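Long-range contacts in phospholipase A1 (PDB 7EZZ), which hydrolyses ester bonds of phospholipids (A1 and A2 activities) as a calcium-binding beta-barrel enzyme of the bacterial outer membrane: residues B[155-160]-B[185-190]; B[110-115]-B[122-127]; B[118-123]-B[151-156]; B[147-152]-B[160-165]. One frame throughout, in Å; residues are numbered along the deposited sequence.

Contact 1 of 4, residues B[155-160]-B[185-190]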
loop_
_atom_site.group_PDB
_atom_site.type_symbol
_atom_site.label_atom_id
_atom_site.label_comp_id
_atom_site.label_asym_id
_atom_site.label_seq_id
_atom_site.Cartn_x
_atom_site.Cartn_y
_atom_site.Cartn_z
ATOM N N GLY B 155 -32.154 -3.084 -1.807
ATOM C CA GLY B 155 -32.100 -4.097 -2.852
ATOM C C GLY B 155 -30.710 -4.168 -3.490
ATOM O O GLY B 155 -29.735 -4.459 -2.801
ATOM N N ASN B 156 -30.624 -3.828 -4.786
ATOM C CA ASN B 156 -29.376 -3.950 -5.524
ATOM C C ASN B 156 -28.546 -2.671 -5.448
ATOM O O ASN B 156 -27.465 -2.618 -6.044
ATOM C CB ASN B 156 -29.615 -4.278 -6.991
ATOM C CG ASN B 156 -30.191 -5.656 -7.202
ATOM O OD1 ASN B 156 -29.831 -6.607 -6.505
ATOM N ND2 ASN B 156 -31.064 -5.760 -8.189
ATOM N N TRP B 157 -29.037 -1.681 -4.684
ATOM C CA TRP B 157 -28.403 -0.375 -4.592
ATOM C C TRP B 157 -27.605 -0.213 -3.298
ATOM O O TRP B 157 -27.945 -0.776 -2.258
ATOM C CB TRP B 157 -29.461 0.725 -4.703
ATOM C CG TRP B 157 -30.111 0.798 -6.047
ATOM C CD1 TRP B 157 -31.241 0.147 -6.457
ATOM C CD2 TRP B 157 -29.653 1.574 -7.166
ATOM N NE1 TRP B 157 -31.494 0.443 -7.770
ATOM C CE2 TRP B 157 -30.552 1.329 -8.228
ATOM C CE3 TRP B 157 -28.552 2.416 -7.388
ATOM C CZ2 TRP B 157 -30.391 1.909 -9.485
ATOM C CZ3 TRP B 157 -28.409 3.008 -8.625
ATOM C CH2 TRP B 157 -29.311 2.747 -9.660
ATOM N N LEU B 158 -26.507 0.553 -3.393
ATOM C CA LEU B 158 -25.782 1.061 -2.242
ATOM C C LEU B 158 -25.515 2.545 -2.510
ATOM O O LEU B 158 -25.189 2.913 -3.641
ATOM C CB LEU B 158 -24.501 0.239 -2.126
ATOM C CG LEU B 158 -23.493 0.627 -1.042
ATOM C CD1 LEU B 158 -22.753 -0.623 -0.530
ATOM C CD2 LEU B 158 -22.499 1.660 -1.571
ATOM N N VAL B 159 -25.757 3.387 -1.505
ATOM C CA VAL B 159 -25.504 4.854 -1.587
ATOM C C VAL B 159 -24.649 5.261 -0.396
ATOM O O VAL B 159 -25.010 4.955 0.690
ATOM C CB VAL B 159 -26.788 5.695 -1.621
ATOM C CG1 VAL B 159 -26.475 7.125 -1.984
ATOM C CG2 VAL B 159 -27.807 5.127 -2.567
ATOM N N GLU B 160 -23.559 5.961 -0.648
ATOM C CA GLU B 160 -22.650 6.405 0.430
ATOM C C GLU B 160 -22.463 7.916 0.306
ATOM O O GLU B 160 -22.133 8.375 -0.755
ATOM C CB GLU B 160 -21.357 5.592 0.338
ATOM C CG GLU B 160 -20.339 5.844 1.427
ATOM C CD GLU B 160 -19.020 5.091 1.302
ATOM O OE1 GLU B 160 -18.008 5.723 1.018
ATOM O OE2 GLU B 160 -18.995 3.879 1.526
ATOM N N LEU B 185 -20.145 11.706 -3.043
ATOM C CA LEU B 185 -21.228 10.759 -3.225
ATOM C C LEU B 185 -20.690 9.487 -3.877
ATOM O O LEU B 185 -19.849 9.531 -4.767
ATOM C CB LEU B 185 -22.314 11.417 -4.079
ATOM C CG LEU B 185 -23.646 10.677 -4.245
ATOM C CD1 LEU B 185 -24.222 10.230 -2.923
ATOM C CD2 LEU B 185 -24.648 11.575 -4.949
ATOM N N LYS B 186 -21.193 8.346 -3.410
ATOM C CA LYS B 186 -20.853 7.057 -3.983
ATOM C C LYS B 186 -22.140 6.276 -4.202
ATOM O O LYS B 186 -22.964 6.171 -3.285
ATOM C CB LYS B 186 -19.994 6.258 -3.007
ATOM C CG LYS B 186 -18.599 5.934 -3.506
ATOM C CD LYS B 186 -17.827 5.041 -2.553
ATOM C CE LYS B 186 -16.460 5.572 -2.161
ATOM N NZ LYS B 186 -15.979 4.996 -0.877
ATOM N N ILE B 187 -22.295 5.749 -5.426
ATOM C CA ILE B 187 -23.429 4.902 -5.786
ATOM C C ILE B 187 -22.935 3.568 -6.355
ATOM O O ILE B 187 -22.121 3.526 -7.280
ATOM C CB ILE B 187 -24.392 5.616 -6.756
ATOM C CG1 ILE B 187 -24.830 6.995 -6.253
ATOM C CG2 ILE B 187 -25.597 4.739 -7.035
ATOM C CD1 ILE B 187 -26.112 7.479 -6.885
ATOM N N GLY B 188 -23.419 2.464 -5.772
ATOM C CA GLY B 188 -23.087 1.128 -6.246
ATOM C C GLY B 188 -24.337 0.407 -6.725
ATOM O O GLY B 188 -25.404 0.585 -6.148
ATOM N N TYR B 189 -24.206 -0.379 -7.794
ATOM C CA TYR B 189 -25.318 -1.162 -8.315
ATOM C C TYR B 189 -24.880 -2.605 -8.592
ATOM O O TYR B 189 -23.940 -2.833 -9.352
ATOM C CB TYR B 189 -25.960 -0.492 -9.534
ATOM C CG TYR B 189 -27.231 -1.199 -9.917
ATOM C CD1 TYR B 189 -28.351 -1.095 -9.120
ATOM C CD2 TYR B 189 -27.303 -2.044 -11.014
ATOM C CE1 TYR B 189 -29.519 -1.788 -9.405
ATOM C CE2 TYR B 189 -28.454 -2.754 -11.307
ATOM C CZ TYR B 189 -29.579 -2.599 -10.521
ATOM O OH TYR B 189 -30.722 -3.287 -10.800
ATOM N N HIS B 190 -25.560 -3.587 -7.989
ATOM C CA HIS B 190 -25.214 -4.983 -8.213
ATOM C C HIS B 190 -26.107 -5.592 -9.301
ATOM O O HIS B 190 -27.277 -5.907 -9.035
ATOM C CB HIS B 190 -25.351 -5.765 -6.911
ATOM C CG HIS B 190 -24.142 -6.572 -6.579
ATOM N ND1 HIS B 190 -23.668 -7.600 -7.400
ATOM C CD2 HIS B 190 -23.322 -6.535 -5.502
ATOM C CE1 HIS B 190 -22.593 -8.145 -6.856
ATOM N NE2 HIS B 190 -22.355 -7.504 -5.683
#
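Trp157 and Tyr189 face each other as a non-hydrogen-bonded pair and carry the aromatic part of the contact. One edge of the tyrosine ring points at a face of the indole in a tilted edge-to-face stack, the planes 53° apart and the centroids of the phenol and the six-membered indole ring separated by 4.6 Å. Tyr189 CD1 makes the approach, 3.4 Å from Trp157 CE2 and over the indole's centre. The rim of the same indole receives Ile187, whose CG2 lies in the ring plane 3.7 Å from Trp157 CZ3.

On the other face of the sheet the interaction is ionic. Glu160 and Lys186 run side by side, and Lys186 NZ meets Glu160 OE1 at 2.9 Å from above the carboxylate plane. Glu160 CG stands anti to its own nitrogen (chi1 -176°) with the chain extended beyond, which carries the acid out to the bent lysine.

Backbone bonds pair Leu158 with Gly188 and Glu160 with Lys186 in both directions, and His190 N adds a bond of 2.9 Å to Asn156 O. In the twelve-stranded antiparallel outer-membrane barrel, strand 183-191 is bonded along its far edge to strand 194-203, and strand 157-167 to strand 142-154, with Trp157 reaching Trp119.

Contact 2 of 4, residues B[110-115]-B[122-127]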
loop_
_atom_site.group_PDB
_atom_site.type_symbol
_atom_site.label_atom_id
_atom_site.label_comp_id
_atom_site.label_asym_id
_atom_site.label_seq_id
_atom_site.Cartn_x
_atom_site.Cartn_y
_atom_site.Cartn_z
ATOM N N PHE B 110 -19.942 2.747 13.432
ATOM C CA PHE B 110 -21.075 2.002 14.025
ATOM C C PHE B 110 -21.811 1.235 12.943
ATOM O O PHE B 110 -22.051 1.819 11.926
ATOM C CB PHE B 110 -22.117 2.965 14.584
ATOM C CG PHE B 110 -21.647 3.829 15.720
ATOM C CD1 PHE B 110 -21.654 3.358 17.011
ATOM C CD2 PHE B 110 -21.194 5.110 15.490
ATOM C CE1 PHE B 110 -21.209 4.147 18.046
ATOM C CE2 PHE B 110 -20.738 5.896 16.527
ATOM C CZ PHE B 110 -20.756 5.413 17.801
ATOM N N ALA B 111 -22.110 -0.040 13.184
ATOM C CA ALA B 111 -22.934 -0.840 12.258
ATOM C C ALA B 111 -24.379 -0.675 12.722
ATOM O O ALA B 111 -24.639 -0.940 13.878
ATOM C CB ALA B 111 -22.490 -2.268 12.252
ATOM N N THR B 112 -25.255 -0.192 11.838
ATOM C CA THR B 112 -26.656 0.120 12.210
ATOM C C THR B 112 -27.655 -0.735 11.442
ATOM O O THR B 112 -27.226 -1.644 10.758
ATOM C CB THR B 112 -26.928 1.625 12.174
ATOM O OG1 THR B 112 -26.688 2.116 10.868
ATOM C CG2 THR B 112 -25.997 2.394 13.076
ATOM N N ASP B 113 -28.944 -0.440 11.633
ATOM C CA ASP B 113 -30.076 -1.165 11.008
ATOM C C ASP B 113 -31.277 -0.234 10.914
ATOM O O ASP B 113 -32.378 -0.730 10.928
ATOM C CB ASP B 113 -30.470 -2.355 11.868
ATOM C CG ASP B 113 -31.021 -3.499 11.051
ATOM O OD1 ASP B 113 -31.241 -3.293 9.863
ATOM O OD2 ASP B 113 -31.229 -4.583 11.615
ATOM N N TYR B 114 -31.049 1.064 10.804
ATOM C CA TYR B 114 -32.109 2.095 10.737
ATOM C C TYR B 114 -32.781 2.071 9.367
ATOM O O TYR B 114 -32.242 2.691 8.467
ATOM C CB TYR B 114 -31.421 3.449 10.857
ATOM C CG TYR B 114 -32.240 4.597 11.375
ATOM C CD1 TYR B 114 -32.371 4.812 12.732
ATOM C CD2 TYR B 114 -32.834 5.502 10.519
ATOM C CE1 TYR B 114 -33.094 5.876 13.230
ATOM C CE2 TYR B 114 -33.566 6.570 10.999
ATOM C CZ TYR B 114 -33.696 6.755 12.361
ATOM O OH TYR B 114 -34.415 7.798 12.859
ATOM N N ARG B 115 -33.946 1.435 9.236
ATOM C CA ARG B 115 -34.668 1.387 7.940
ATOM C C ARG B 115 -35.525 2.646 7.784
ATOM O O ARG B 115 -36.131 3.050 8.744
ATOM C CB ARG B 115 -35.468 0.088 7.834
ATOM N N ARG B 122 -26.699 1.537 7.103
ATOM C CA ARG B 122 -25.919 0.392 7.603
ATOM C C ARG B 122 -24.661 0.875 8.292
ATOM O O ARG B 122 -24.262 0.252 9.229
ATOM C CB ARG B 122 -25.480 -0.454 6.414
ATOM C CG ARG B 122 -26.531 -1.423 5.915
ATOM C CD ARG B 122 -26.981 -2.227 7.092
ATOM N NE ARG B 122 -28.038 -3.131 6.732
ATOM C CZ ARG B 122 -28.557 -4.010 7.554
ATOM N NH1 ARG B 122 -28.110 -4.104 8.789
ATOM N NH2 ARG B 122 -29.520 -4.795 7.134
ATOM N N ASP B 123 -24.039 1.924 7.784
ATOM C CA ASP B 123 -22.758 2.391 8.370
ATOM C C ASP B 123 -22.830 3.872 8.742
ATOM O O ASP B 123 -23.232 4.667 7.891
ATOM C CB ASP B 123 -21.616 2.218 7.367
ATOM C CG ASP B 123 -21.106 0.801 7.201
ATOM O OD1 ASP B 123 -21.858 -0.135 7.479
ATOM O OD2 ASP B 123 -19.961 0.655 6.785
ATOM N N VAL B 124 -22.448 4.206 9.964
ATOM C CA VAL B 124 -22.331 5.622 10.411
ATOM C C VAL B 124 -20.872 5.788 10.841
ATOM O O VAL B 124 -20.456 5.069 11.748
ATOM C CB VAL B 124 -23.303 5.962 11.553
ATOM C CG1 VAL B 124 -23.154 7.406 11.996
ATOM C CG2 VAL B 124 -24.743 5.671 11.172
ATOM N N GLU B 125 -20.129 6.695 10.242
ATOM C CA GLU B 125 -18.686 6.811 10.573
ATOM C C GLU B 125 -18.319 8.271 10.838
ATOM O O GLU B 125 -18.744 9.128 10.066
ATOM C CB GLU B 125 -17.896 6.241 9.397
ATOM C CG GLU B 125 -16.409 6.113 9.624
ATOM C CD GLU B 125 -15.707 5.496 8.434
ATOM O OE1 GLU B 125 -14.664 6.007 8.033
ATOM O OE2 GLU B 125 -16.223 4.518 7.906
ATOM N N MET B 126 -17.556 8.528 11.886
ATOM C CA MET B 126 -17.086 9.896 12.221
ATOM C C MET B 126 -15.563 9.861 12.352
ATOM O O MET B 126 -15.086 8.977 13.049
ATOM C CB MET B 126 -17.666 10.342 13.565
ATOM C CG MET B 126 -19.144 10.637 13.526
ATOM S SD MET B 126 -19.813 10.829 15.190
ATOM C CE MET B 126 -19.714 9.141 15.775
ATOM N N GLY B 127 -14.814 10.766 11.750
ATOM C CA GLY B 127 -13.370 10.679 11.957
ATOM C C GLY B 127 -12.595 11.832 11.389
ATOM O O GLY B 127 -13.190 12.826 11.079
#
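Thr112 N gives the shortest bond of the contact, 2.8 Å to Arg122 O and nearly straight at 175°, with the donor standing above the carbonyl plane. Beyond it Phe110 and Val124 form a hydrogen-bonded antiparallel pair: Phe110 N reaches Val124 O at 2.9 Å and Val124 N answers to Phe110 O.

The arginine returns to the partner strand through its side chain. A bend at chi2 of Arg122 (-53°) folds the chain back. Arg122 NH1 then makes a weak bond of 3.3 Å to Thr112 O. The same Arg122 NH1 lies 3.4 Å from Asp113 OD1, an oxygen that sits over a face of the guanidinium with no N-H aimed at it, which leaves a long, weak salt bridge of charge alone.

Apolar groups meet on the face that carries Phe110 and Val124. The edge of the phenyl ring takes the methyl of Met126, with CE 3.5 Å from Phe110 CE2, and Thr112 CG2 packs on Val124 CG2 at 4.0 Å. Asp123 and Glu125 turn to the other face, toward helix 6-11 and the residue before it, Ser5, whose OG bonds Asp123 OD1. At Arg122 and Asp123 the strand carries a classic beta bulge opposite Met151. The two strands form a beta hairpin, and an apolar outward face with acidic residues turned inward is typical of an outer-membrane barrel wall.

Contact 3 of 4, residues B[118-123]-B[151-156]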
loop_
_atom_site.group_PDB
_atom_site.type_symbol
_atom_site.label_atom_id
_atom_site.label_comp_id
_atom_site.label_asym_id
_atom_site.label_seq_id
_atom_site.Cartn_x
_atom_site.Cartn_y
_atom_site.Cartn_z
ATOM N N GLY B 118 -37.665 2.384 2.646
ATOM C CA GLY B 118 -37.070 1.314 1.822
ATOM C C GLY B 118 -35.588 1.110 2.071
ATOM O O GLY B 118 -35.167 -0.040 2.107
ATOM N N TRP B 119 -34.846 2.200 2.249
ATOM C CA TRP B 119 -33.379 2.178 2.463
ATOM C C TRP B 119 -33.020 1.836 3.905
ATOM O O TRP B 119 -33.686 2.299 4.794
ATOM C CB TRP B 119 -32.813 3.543 2.126
ATOM C CG TRP B 119 -32.880 3.884 0.682
ATOM C CD1 TRP B 119 -33.911 4.474 0.028
ATOM C CD2 TRP B 119 -31.842 3.687 -0.284
ATOM N NE1 TRP B 119 -33.588 4.659 -1.280
ATOM C CE2 TRP B 119 -32.327 4.183 -1.501
ATOM C CE3 TRP B 119 -30.556 3.146 -0.239
ATOM C CZ2 TRP B 119 -31.564 4.145 -2.663
ATOM C CZ3 TRP B 119 -29.797 3.120 -1.378
ATOM C CH2 TRP B 119 -30.299 3.610 -2.574
ATOM N N THR B 120 -31.944 1.086 4.094
ATOM C CA THR B 120 -31.478 0.712 5.443
ATOM C C THR B 120 -30.103 1.327 5.687
ATOM O O THR B 120 -29.173 0.950 5.006
ATOM C CB THR B 120 -31.472 -0.806 5.619
ATOM O OG1 THR B 120 -32.748 -1.283 5.214
ATOM C CG2 THR B 120 -31.195 -1.241 7.036
ATOM N N LEU B 121 -30.010 2.272 6.618
ATOM C CA LEU B 121 -28.713 2.883 6.965
ATOM C C LEU B 121 -27.897 1.778 7.616
ATOM O O LEU B 121 -28.386 1.152 8.525
ATOM C CB LEU B 121 -28.945 4.075 7.888
ATOM C CG LEU B 121 -27.697 4.792 8.371
ATOM C CD1 LEU B 121 -27.048 5.577 7.263
ATOM C CD2 LEU B 121 -28.047 5.701 9.519
ATOM N N ARG B 122 -26.699 1.537 7.103
ATOM C CA ARG B 122 -25.919 0.392 7.603
ATOM C C ARG B 122 -24.661 0.875 8.292
ATOM O O ARG B 122 -24.262 0.252 9.229
ATOM C CB ARG B 122 -25.480 -0.454 6.414
ATOM C CG ARG B 122 -26.531 -1.423 5.915
ATOM C CD ARG B 122 -26.981 -2.227 7.092
ATOM N NE ARG B 122 -28.038 -3.131 6.732
ATOM C CZ ARG B 122 -28.557 -4.010 7.554
ATOM N NH1 ARG B 122 -28.110 -4.104 8.789
ATOM N NH2 ARG B 122 -29.520 -4.795 7.134
ATOM N N ASP B 123 -24.039 1.924 7.784
ATOM C CA ASP B 123 -22.758 2.391 8.370
ATOM C C ASP B 123 -22.830 3.872 8.742
ATOM O O ASP B 123 -23.232 4.667 7.891
ATOM C CB ASP B 123 -21.616 2.218 7.367
ATOM C CG ASP B 123 -21.106 0.801 7.201
ATOM O OD1 ASP B 123 -21.858 -0.135 7.479
ATOM O OD2 ASP B 123 -19.961 0.655 6.785
ATOM N N MET B 151 -23.532 5.173 4.999
ATOM C CA MET B 151 -23.829 4.235 3.928
ATOM C C MET B 151 -25.188 3.584 4.184
ATOM O O MET B 151 -25.468 3.072 5.281
ATOM C CB MET B 151 -22.738 3.160 3.761
ATOM C CG MET B 151 -22.973 2.189 2.594
ATOM S SD MET B 151 -24.138 0.787 2.931
ATOM C CE MET B 151 -23.037 -0.424 3.684
ATOM N N ALA B 152 -26.000 3.569 3.120
ATOM C CA ALA B 152 -27.312 2.945 3.115
ATOM C C ALA B 152 -27.462 2.020 1.899
ATOM O O ALA B 152 -26.848 2.237 0.865
ATOM C CB ALA B 152 -28.351 4.041 3.151
ATOM N N GLU B 153 -28.295 0.985 2.035
ATOM C CA GLU B 153 -28.567 0.013 0.988
ATOM C C GLU B 153 -30.084 -0.155 0.775
ATOM O O GLU B 153 -30.889 0.213 1.624
ATOM C CB GLU B 153 -27.736 -1.243 1.281
ATOM C CG GLU B 153 -28.476 -2.564 1.208
ATOM C CD GLU B 153 -28.864 -3.105 2.573
ATOM O OE1 GLU B 153 -30.036 -2.962 2.922
ATOM O OE2 GLU B 153 -28.001 -3.662 3.278
ATOM N N ASN B 154 -30.476 -0.647 -0.413
ATOM C CA ASN B 154 -31.861 -0.862 -0.828
ATOM C C ASN B 154 -31.855 -1.796 -2.041
ATOM O O ASN B 154 -31.584 -1.361 -3.164
ATOM C CB ASN B 154 -32.559 0.454 -1.186
ATOM C CG ASN B 154 -33.996 0.332 -1.649
ATOM O OD1 ASN B 154 -34.652 -0.692 -1.457
ATOM N ND2 ASN B 154 -34.495 1.390 -2.254
ATOM N N GLY B 155 -32.154 -3.084 -1.807
ATOM C CA GLY B 155 -32.100 -4.097 -2.852
ATOM C C GLY B 155 -30.710 -4.168 -3.490
ATOM O O GLY B 155 -29.735 -4.459 -2.801
ATOM N N ASN B 156 -30.624 -3.828 -4.786
ATOM C CA ASN B 156 -29.376 -3.950 -5.524
ATOM C C ASN B 156 -28.546 -2.671 -5.448
ATOM O O ASN B 156 -27.465 -2.618 -6.044
ATOM C CB ASN B 156 -29.615 -4.278 -6.991
ATOM C CG ASN B 156 -30.191 -5.656 -7.202
ATOM O OD1 ASN B 156 -29.831 -6.607 -6.505
ATOM N ND2 ASN B 156 -31.064 -5.760 -8.189
#
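Asn154 CB lies over the indole of Trp119, 3.5 Å from the centroid of its six-membered ring and 17° off the normal, a CH-pi contact. With CG anti to the backbone N (chi1 179°), the asparagine reaches across the ring and its amide plane stands 66° from the indole. Ala152 CB comes up to Trp119 CE3 at 4.1 Å. This end, near the turn at Gly155, is close-packed but lies at the surface.

Toward the barrel interior Met151 and Asp123 are buried, and backbone bonds are dense. The carbonyl oxygen of Met151 accepts two amides, Arg122 N at 2.7 Å and Asp123 N at 3.1 Å, the latter on a lone pair. Two consecutive residues facing one is a classic beta bulge, and it shifts the register of this antiparallel barrel hairpin by one residue between Leu121 and Asp123. Bent at chi2 and chi3, the Met151 chain lays its methyl CE against Arg122 CB at 3.7 Å, while its CB rests on Asp123 CB. Ile7 N and Arg149 also hold the Asp123 carboxylate.

Beyond the bulge, Thr120 and Glu153 exchange backbone bonds in both directions. Glu153 also forms a salt bridge with Arg122, through a long, weak hydrogen bond from Arg122 NE to Glu153 OE2 at 3.5 Å.

Contact 4 of 4, residues B[147-152]-B[160-165]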
loop_
_atom_site.group_PDB
_atom_site.type_symbol
_atom_site.label_atom_id
_atom_site.label_comp_id
_atom_site.label_asym_id
_atom_site.label_seq_id
_atom_site.Cartn_x
_atom_site.Cartn_y
_atom_site.Cartn_z
ATOM N N TYR B 147 -14.880 14.474 8.960
ATOM C CA TYR B 147 -15.944 14.001 8.084
ATOM C C TYR B 147 -16.887 13.056 8.822
ATOM O O TYR B 147 -16.579 12.561 9.908
ATOM C CB TYR B 147 -15.387 13.236 6.877
ATOM C CG TYR B 147 -14.778 11.910 7.265
ATOM C CD1 TYR B 147 -13.482 11.858 7.780
ATOM C CD2 TYR B 147 -15.508 10.722 7.207
ATOM C CE1 TYR B 147 -12.918 10.659 8.198
ATOM C CE2 TYR B 147 -14.944 9.514 7.609
ATOM C CZ TYR B 147 -13.647 9.479 8.113
ATOM O OH TYR B 147 -13.073 8.317 8.545
ATOM N N THR B 148 -18.020 12.789 8.160
ATOM C CA THR B 148 -18.942 11.725 8.487
ATOM C C THR B 148 -19.188 10.924 7.211
ATOM O O THR B 148 -19.407 11.492 6.142
ATOM C CB THR B 148 -20.242 12.335 9.015
ATOM O OG1 THR B 148 -19.950 12.885 10.301
ATOM C CG2 THR B 148 -21.358 11.323 9.160
ATOM N N ARG B 149 -19.109 9.600 7.314
ATOM C CA ARG B 149 -19.476 8.738 6.205
ATOM C C ARG B 149 -20.759 8.020 6.608
ATOM O O ARG B 149 -20.838 7.465 7.708
ATOM C CB ARG B 149 -18.336 7.765 5.874
ATOM C CG ARG B 149 -18.537 6.920 4.619
ATOM C CD ARG B 149 -17.434 5.888 4.428
ATOM N NE ARG B 149 -17.452 4.876 5.474
ATOM C CZ ARG B 149 -18.239 3.801 5.475
ATOM N NH1 ARG B 149 -19.053 3.571 4.451
ATOM N NH2 ARG B 149 -18.197 2.945 6.486
ATOM N N LEU B 150 -21.770 8.079 5.727
ATOM C CA LEU B 150 -23.032 7.379 5.930
ATOM C C LEU B 150 -23.299 6.459 4.741
ATOM O O LEU B 150 -23.320 6.914 3.609
ATOM C CB LEU B 150 -24.161 8.403 6.008
ATOM C CG LEU B 150 -23.993 9.535 7.012
ATOM C CD1 LEU B 150 -24.947 10.680 6.700
ATOM C CD2 LEU B 150 -24.190 9.003 8.423
ATOM N N MET B 151 -23.532 5.173 4.999
ATOM C CA MET B 151 -23.829 4.235 3.928
ATOM C C MET B 151 -25.188 3.584 4.184
ATOM O O MET B 151 -25.468 3.072 5.281
ATOM C CB MET B 151 -22.738 3.160 3.761
ATOM C CG MET B 151 -22.973 2.189 2.594
ATOM S SD MET B 151 -24.138 0.787 2.931
ATOM C CE MET B 151 -23.037 -0.424 3.684
ATOM N N ALA B 152 -26.000 3.569 3.120
ATOM C CA ALA B 152 -27.312 2.945 3.115
ATOM C C ALA B 152 -27.462 2.020 1.899
ATOM O O ALA B 152 -26.848 2.237 0.865
ATOM C CB ALA B 152 -28.351 4.041 3.151
ATOM N N GLU B 160 -23.559 5.961 -0.648
ATOM C CA GLU B 160 -22.650 6.405 0.430
ATOM C C GLU B 160 -22.463 7.916 0.306
ATOM O O GLU B 160 -22.133 8.375 -0.755
ATOM C CB GLU B 160 -21.357 5.592 0.338
ATOM C CG GLU B 160 -20.339 5.844 1.427
ATOM C CD GLU B 160 -19.020 5.091 1.302
ATOM O OE1 GLU B 160 -18.008 5.723 1.018
ATOM O OE2 GLU B 160 -18.995 3.879 1.526
ATOM N N VAL B 161 -22.795 8.658 1.349
ATOM C CA VAL B 161 -22.540 10.123 1.341
ATOM C C VAL B 161 -21.452 10.388 2.369
ATOM O O VAL B 161 -21.497 9.801 3.421
ATOM C CB VAL B 161 -23.793 10.952 1.648
ATOM C CG1 VAL B 161 -23.504 12.431 1.559
ATOM C CG2 VAL B 161 -24.928 10.599 0.722
ATOM N N LYS B 162 -20.512 11.252 2.031
ATOM C CA LYS B 162 -19.411 11.578 2.950
ATOM C C LYS B 162 -19.179 13.082 2.940
ATOM O O LYS B 162 -18.404 13.539 2.149
ATOM C CB LYS B 162 -18.172 10.792 2.549
ATOM C CG LYS B 162 -16.896 11.203 3.235
ATOM C CD LYS B 162 -15.863 10.151 3.119
ATOM C CE LYS B 162 -14.477 10.647 3.455
ATOM N NZ LYS B 162 -13.560 9.542 3.803
ATOM N N PRO B 163 -19.901 13.853 3.765
ATOM C CA PRO B 163 -19.702 15.272 3.868
ATOM C C PRO B 163 -18.558 15.585 4.835
ATOM O O PRO B 163 -18.368 14.869 5.733
ATOM C CB PRO B 163 -21.045 15.739 4.423
ATOM C CG PRO B 163 -21.501 14.622 5.266
ATOM C CD PRO B 163 -20.994 13.383 4.584
ATOM N N TRP B 164 -17.863 16.692 4.628
ATOM C CA TRP B 164 -16.714 16.989 5.511
ATOM C C TRP B 164 -16.591 18.468 5.834
ATOM O O TRP B 164 -17.327 19.274 5.315
ATOM C CB TRP B 164 -15.414 16.494 4.874
ATOM C CG TRP B 164 -15.162 17.077 3.526
ATOM C CD1 TRP B 164 -14.818 18.359 3.227
ATOM C CD2 TRP B 164 -15.257 16.391 2.279
ATOM N NE1 TRP B 164 -14.671 18.512 1.886
ATOM C CE2 TRP B 164 -14.947 17.325 1.276
ATOM C CE3 TRP B 164 -15.572 15.084 1.913
ATOM C CZ2 TRP B 164 -14.934 16.986 -0.071
ATOM C CZ3 TRP B 164 -15.551 14.751 0.585
ATOM C CH2 TRP B 164 -15.236 15.689 -0.390
ATOM N N TYR B 165 -15.627 18.765 6.680
ATOM C CA TYR B 165 -15.315 20.148 7.066
ATOM C C TYR B 165 -13.807 20.277 6.988
ATOM O O TYR B 165 -13.172 19.538 7.655
ATOM C CB TYR B 165 -15.845 20.404 8.473
ATOM C CG TYR B 165 -15.549 21.775 9.005
ATOM C CD1 TYR B 165 -15.843 22.895 8.262
ATOM C CD2 TYR B 165 -14.954 21.954 10.230
ATOM C CE1 TYR B 165 -15.555 24.166 8.717
ATOM C CE2 TYR B 165 -14.662 23.217 10.708
ATOM C CZ TYR B 165 -14.962 24.330 9.949
ATOM O OH TYR B 165 -14.679 25.580 10.404
#
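Tyr147 takes a chi1 of 69°, which sets its CG between the backbone N and the carbonyl carbon and turns a ring face to Lys162. The lysine is extended along all four torsions and lays its end over that face, crossing the ring obliquely. NZ stands 4.1 Å from the centroid of the Tyr147 ring, 13° off the normal, as a cation-pi interaction, and Lys162 CE adds a CH-pi contact beside it. Outside the two segments Lys162 NZ is hydrogen-bonded to Gln105 OE1 and Tyr147 OH to Glu125 OE1.

Next along the same face, Arg149 bends at chi3, and its NH1 meets Glu160 OE2 at 2.9 Å. The acid is approached from well above its carboxylate plane, the two flat groups being 66° apart, and so this salt bridge is far from the flat, two-pronged kind. Glu125 and Asp123 take NE and NH2 of the same guanidinium. These residues are buried, and the opposite charges probably favour the ionised forms of Arg149 and Glu160.

Strands 142-154 and 157-167 form a beta hairpin of the barrel, and the charged groups share the inward face, where Arg149 touches helix 6-11. Leu150 and Val161, on the other face, are a hydrogen-bonded pair, with Leu150 N to Val161 O and Val161 N to Leu150 O both at 2.9 Å. Pro163 has no amide hydrogen to return to Thr148, so the bond there is one-way: Thr148 N donates to Pro163 O at 3.2 Å. Past it, Tyr147 CB packs on Trp164 CB at 3.8 Å.

The contacts sample five consecutive strands of one barrel wall, in the order contact 2, contact 3, contact 4, contact 1. Contacts 1 and 3 are closest, with centres 8 Å apart; a probable hydrogen bond from Val159 N to Ala152 O at 2.9 Å ties contact 1 to both contacts 3 and 4. Contacts 2 and 3 share Arg122 and Asp123, contacts 3 and 4 share Met151 and Ala152, and contacts 4 and 1 share Glu160. A charged network runs across the wall: Arg149 NH2 of contact 4 reaches Asp123 OD2 of contacts 2 and 3 at 2.9 Å. Bound dodecane lies about 14 Å from the Tyr147 side chain, and octyl glucoside about 14 Å from that of Ala111.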